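Local coordinates for protein probable exosome complex exonuclease 2 (Pyrococcus abyssi, PDB 2PO1) that is probably a non-catalytic component of the archaeal RNA-degrading exosome that helps to structure the active site of its partner Rrp41, at residues 60-65 / 157-162; 224-227 / 233-236. All blocks are in the same frame, centred on the assembly; numbering follows the deposited sequence.

Contact 1. Residues 60-65 / 157-162; sequences TQVLVG and GIAAIA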
loop_
_atom_site.group_PDB
_atom_site.type_symbol
_atom_site.label_atom_id
_atom_site.label_comp_id
_atom_site.label_asym_id
_atom_site.label_seq_id
_atom_site.Cartn_x
_atom_site.Cartn_y
_atom_site.Cartn_z
ATOM N N THR C 60 -25.700 8.973 -16.341
ATOM C CA THR C 60 -24.888 8.078 -15.543
ATOM C C THR C 60 -24.659 6.818 -16.369
ATOM O O THR C 60 -25.596 6.213 -16.880
ATOM C CB THR C 60 -25.602 7.679 -14.219
ATOM O OG1 THR C 60 -25.503 8.757 -13.290
ATOM C CG2 THR C 60 -24.961 6.455 -13.613
ATOM N N GLN C 61 -23.404 6.390 -16.508
ATOM C CA GLN C 61 -23.147 5.168 -17.280
ATOM C C GLN C 61 -22.280 4.295 -16.482
ATOM O O GLN C 61 -21.260 4.744 -15.982
ATOM C CB GLN C 61 -22.353 5.504 -18.515
ATOM C CG GLN C 61 -23.007 6.576 -19.275
ATOM C CD GLN C 61 -22.682 6.464 -20.719
ATOM O OE1 GLN C 61 -22.587 5.363 -21.240
ATOM N NE2 GLN C 61 -22.501 7.586 -21.373
ATOM N N VAL C 62 -22.632 3.016 -16.385
ATOM C CA VAL C 62 -21.730 2.132 -15.721
ATOM C C VAL C 62 -21.616 0.839 -16.517
ATOM O O VAL C 62 -22.584 0.389 -17.114
ATOM C CB VAL C 62 -22.148 1.870 -14.271
ATOM C CG1 VAL C 62 -22.987 2.984 -13.691
ATOM C CG2 VAL C 62 -22.743 0.590 -14.140
ATOM N N LEU C 63 -20.407 0.305 -16.615
ATOM C CA LEU C 63 -20.189 -0.951 -17.302
ATOM C C LEU C 63 -19.884 -1.949 -16.271
ATOM O O LEU C 63 -18.976 -1.718 -15.407
ATOM C CB LEU C 63 -18.871 -0.867 -18.058
ATOM C CG LEU C 63 -18.722 -1.399 -19.461
ATOM C CD1 LEU C 63 -17.207 -1.466 -19.908
ATOM C CD2 LEU C 63 -19.612 -2.662 -19.831
ATOM N N VAL C 64 -20.489 -3.117 -16.394
ATOM C CA VAL C 64 -20.098 -4.209 -15.520
ATOM C C VAL C 64 -19.677 -5.352 -16.364
ATOM O O VAL C 64 -20.312 -5.674 -17.405
ATOM C CB VAL C 64 -21.291 -4.671 -14.596
ATOM C CG1 VAL C 64 -20.952 -5.984 -13.827
ATOM C CG2 VAL C 64 -21.572 -3.601 -13.681
ATOM N N GLY C 65 -18.564 -5.943 -15.969
ATOM C CA GLY C 65 -18.065 -7.134 -16.667
ATOM C C GLY C 65 -18.104 -8.275 -15.675
ATOM O O GLY C 65 -17.868 -8.060 -14.479
ATOM N N GLY C 157 -26.276 -1.695 -9.677
ATOM C CA GLY C 157 -26.977 -2.942 -9.421
ATOM C C GLY C 157 -27.698 -3.480 -10.657
ATOM O O GLY C 157 -27.783 -4.690 -10.869
ATOM N N ILE C 158 -28.259 -2.579 -11.440
ATOM C CA ILE C 158 -28.964 -2.953 -12.686
ATOM C C ILE C 158 -27.945 -3.578 -13.599
ATOM O O ILE C 158 -28.113 -4.701 -14.056
ATOM C CB ILE C 158 -29.567 -1.760 -13.356
ATOM C CG1 ILE C 158 -30.790 -1.314 -12.573
ATOM C CG2 ILE C 158 -30.047 -2.067 -14.770
ATOM C CD1 ILE C 158 -31.176 0.116 -12.909
ATOM N N ALA C 159 -26.843 -2.879 -13.813
ATOM C CA ALA C 159 -25.758 -3.431 -14.645
ATOM C C ALA C 159 -25.261 -4.768 -14.125
ATOM O O ALA C 159 -24.946 -5.632 -14.918
ATOM C CB ALA C 159 -24.618 -2.461 -14.740
ATOM N N ALA C 160 -25.183 -4.932 -12.792
ATOM C CA ALA C 160 -24.541 -6.126 -12.200
ATOM C C ALA C 160 -25.440 -7.304 -12.472
ATOM O O ALA C 160 -25.006 -8.321 -13.009
ATOM C CB ALA C 160 -24.272 -5.964 -10.696
ATOM N N ILE C 161 -26.728 -7.156 -12.190
ATOM C CA ILE C 161 -27.589 -8.281 -12.381
ATOM C C ILE C 161 -27.807 -8.530 -13.878
ATOM O O ILE C 161 -27.982 -9.687 -14.312
ATOM C CB ILE C 161 -28.936 -8.169 -11.593
ATOM C CG1 ILE C 161 -29.650 -9.533 -11.588
ATOM C CG2 ILE C 161 -29.781 -7.080 -12.131
ATOM C CD1 ILE C 161 -28.869 -10.542 -10.648
ATOM N N ALA C 162 -27.807 -7.469 -14.668
ATOM C CA ALA C 162 -27.992 -7.685 -16.105
ATOM C C ALA C 162 -26.762 -8.395 -16.655
ATOM O O ALA C 162 -26.865 -9.228 -17.546
ATOM C CB ALA C 162 -28.267 -6.348 -16.847
#
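Ala-159 presents its CB methyl to strand 60-65, where it lies against one methyl from each of two alternate valines. Val-64 CG2 presses on Ala-159 CB at 3.4 Å, a little tighter than usual carbon contact, and Val-62 CG2 meets Ala-159 CB from two residues earlier in the strand at 3.6 Å. The other branch of Val-64 serves the helix backbone: with CG1 anti to its own N (chi1 171°), this methyl reaches 3.9 Å from Ala-160 CA, while Val-64 CB sits 3.8 Å from Ala-159 O. Cutting Val-64 back to an alanine here would remove both branches and is likely to open a gap beside Ala-159 CB and Ala-160 CA. The axes of the two short segments approach to 7.6 Å, inclined at 28°, a closeness consistent with an alanine at the point of contact. Beyond this shell, Ile-141 and Val-143 of the neighbouring strand 135-147 and Ala-163 of the helix close around Val-64, while Val-55 also touches Ala-159. Backbone bonds from Val-62 to Val-55 and from Leu-63 to His-144 set the strand between its two sheet neighbours. Helix 152-166 thus packs by apolar contacts on the mixed sheet, as in the first domain of the RNase PH fold.

Contact 2. Residues 224-227 / 233-236; sequences ITIT and HISA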
loop_
_atom_site.group_PDB
_atom_site.type_symbol
_atom_site.label_atom_id
_atom_site.label_comp_id
_atom_site.label_asym_id
_atom_site.label_seq_id
_atom_site.Cartn_x
_atom_site.Cartn_y
_atom_site.Cartn_z
ATOM N N ILE C 224 -31.662 6.612 0.428
ATOM C CA ILE C 224 -31.963 5.280 0.906
ATOM C C ILE C 224 -32.130 4.419 -0.299
ATOM O O ILE C 224 -32.722 4.837 -1.296
ATOM C CB ILE C 224 -33.274 5.217 1.853
ATOM C CG1 ILE C 224 -33.394 3.815 2.477
ATOM C CG2 ILE C 224 -34.514 5.594 1.088
ATOM C CD1 ILE C 224 -34.341 3.719 3.654
ATOM N N THR C 225 -31.532 3.234 -0.226
ATOM C CA THR C 225 -31.613 2.286 -1.321
ATOM C C THR C 225 -32.311 1.073 -0.787
ATOM O O THR C 225 -31.984 0.611 0.308
ATOM C CB THR C 225 -30.221 1.875 -1.793
ATOM O OG1 THR C 225 -29.600 2.972 -2.477
ATOM C CG2 THR C 225 -30.323 0.684 -2.706
ATOM N N ILE C 226 -33.346 0.649 -1.518
ATOM C CA ILE C 226 -34.081 -0.590 -1.276
ATOM C C ILE C 226 -33.886 -1.514 -2.463
ATOM O O ILE C 226 -34.263 -1.172 -3.579
ATOM C CB ILE C 226 -35.647 -0.345 -1.204
ATOM C CG1 ILE C 226 -35.990 0.915 -0.386
ATOM C CG2 ILE C 226 -36.337 -1.571 -0.701
ATOM C CD1 ILE C 226 -35.507 0.818 1.080
ATOM N N THR C 227 -33.350 -2.698 -2.220
ATOM C CA THR C 227 -33.149 -3.663 -3.255
ATOM C C THR C 227 -34.095 -4.825 -3.085
ATOM O O THR C 227 -34.149 -5.434 -2.018
ATOM C CB THR C 227 -31.705 -4.215 -3.171
ATOM O OG1 THR C 227 -30.810 -3.127 -3.264
ATOM C CG2 THR C 227 -31.442 -5.227 -4.284
ATOM N N HIS C 233 -39.276 -9.889 -2.152
ATOM C CA HIS C 233 -38.381 -9.859 -1.005
ATOM C C HIS C 233 -37.413 -8.725 -1.100
ATOM O O HIS C 233 -37.032 -8.322 -2.186
ATOM C CB HIS C 233 -37.700 -11.217 -0.816
ATOM C CG HIS C 233 -38.607 -12.270 -0.241
ATOM N ND1 HIS C 233 -39.412 -13.073 -1.021
ATOM C CD2 HIS C 233 -38.832 -12.651 1.038
ATOM C CE1 HIS C 233 -40.119 -13.879 -0.247
ATOM N NE2 HIS C 233 -39.782 -13.649 1.008
ATOM N N ILE C 234 -36.996 -8.213 0.065
ATOM C CA ILE C 234 -35.993 -7.193 0.129
ATOM C C ILE C 234 -34.705 -7.914 0.428
ATOM O O ILE C 234 -34.624 -8.706 1.362
ATOM C CB ILE C 234 -36.290 -6.102 1.196
ATOM C CG1 ILE C 234 -37.723 -5.555 1.077
ATOM C CG2 ILE C 234 -35.327 -4.973 1.066
ATOM C CD1 ILE C 234 -38.267 -5.099 2.397
ATOM N N SER C 235 -33.686 -7.674 -0.379
ATOM C CA SER C 235 -32.401 -8.342 -0.129
ATOM C C SER C 235 -31.343 -7.371 0.323
ATOM O O SER C 235 -30.285 -7.786 0.773
ATOM C CB SER C 235 -31.926 -9.101 -1.378
ATOM O OG SER C 235 -31.874 -8.228 -2.488
ATOM N N ALA C 236 -31.634 -6.054 0.273
ATOM C CA ALA C 236 -30.738 -5.086 0.899
ATOM C C ALA C 236 -31.445 -3.788 1.092
ATOM O O ALA C 236 -32.331 -3.394 0.305
ATOM C CB ALA C 236 -29.560 -4.801 0.001
#
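The flat peptide carbonyl of Thr-227 is approached at its oxygen by two successive amides of the facing strand. Ser-235 N donates to Thr-227 O over 2.8 Å, lying 25° off the carbonyl plane, and Ala-236 N adds a weak bond of 3.5 Å to Thr-227 O. Ile-234 adds a CA-H...O contact to the same oxygen, and its CG2 lies 3.3 Å from Thr-227 O. In return Thr-227 N donates to Ala-236 O over 2.8 Å, nearly straight at 171°, with the donor tilted 21° from that carbonyl's plane. Two residues opposite one make this a classic beta bulge in the hairpin of strands 222-228 and 234-240, within the second RNase PH domain. Thr-227 and Ala-236 form the antiparallel hydrogen-bonded pair, their side chains on one face of the sheet with CB atoms 3.9 Å apart. Thr-227 CG2, set anti to the backbone N, comes to 3.5 Å from Ser-235 OG, whose hydrogen-bond partner is Gly-116 O. Pro-196 touches both side chains. Elsewhere in the hairpin Ile-226 CG2 touches Ile-234 CG2 at 4.0 Å, and helix 247-275 covers this isoleucine pair through Ala-257, Val-254 and Phe-258. Ile-234 also pairs in an antiparallel ladder with a strand of another protein's chain, where the His-233 ring, its ND1 hydrogen-bonded to Thr-231 OG1, stacks on an aromatic side chain.

In the fold
Contact 1 joins strand to helix in the first RNase PH domain and contact 2 ties a bulged hairpin in the second; their centres are about 17 Å apart, and their nearest atoms, about 7 Å apart, do not touch. Pro-196 bridges the two neighbourhoods, packing on Ile-161 of the helix in contact 1 and on Thr-227 and Ser-235 in contact 2. Each lies near a chain of another protein, reached through Gln-61 and Leu-63 in one case and through Ile-224 and residues 233-235 in the other. The nearest atoms stand about 11 Å (contact 1) and 10 Å (contact 2) from the bound nucleic acid; Rrp42 itself is probably non-catalytic, helping to structure the Rrp41 active site.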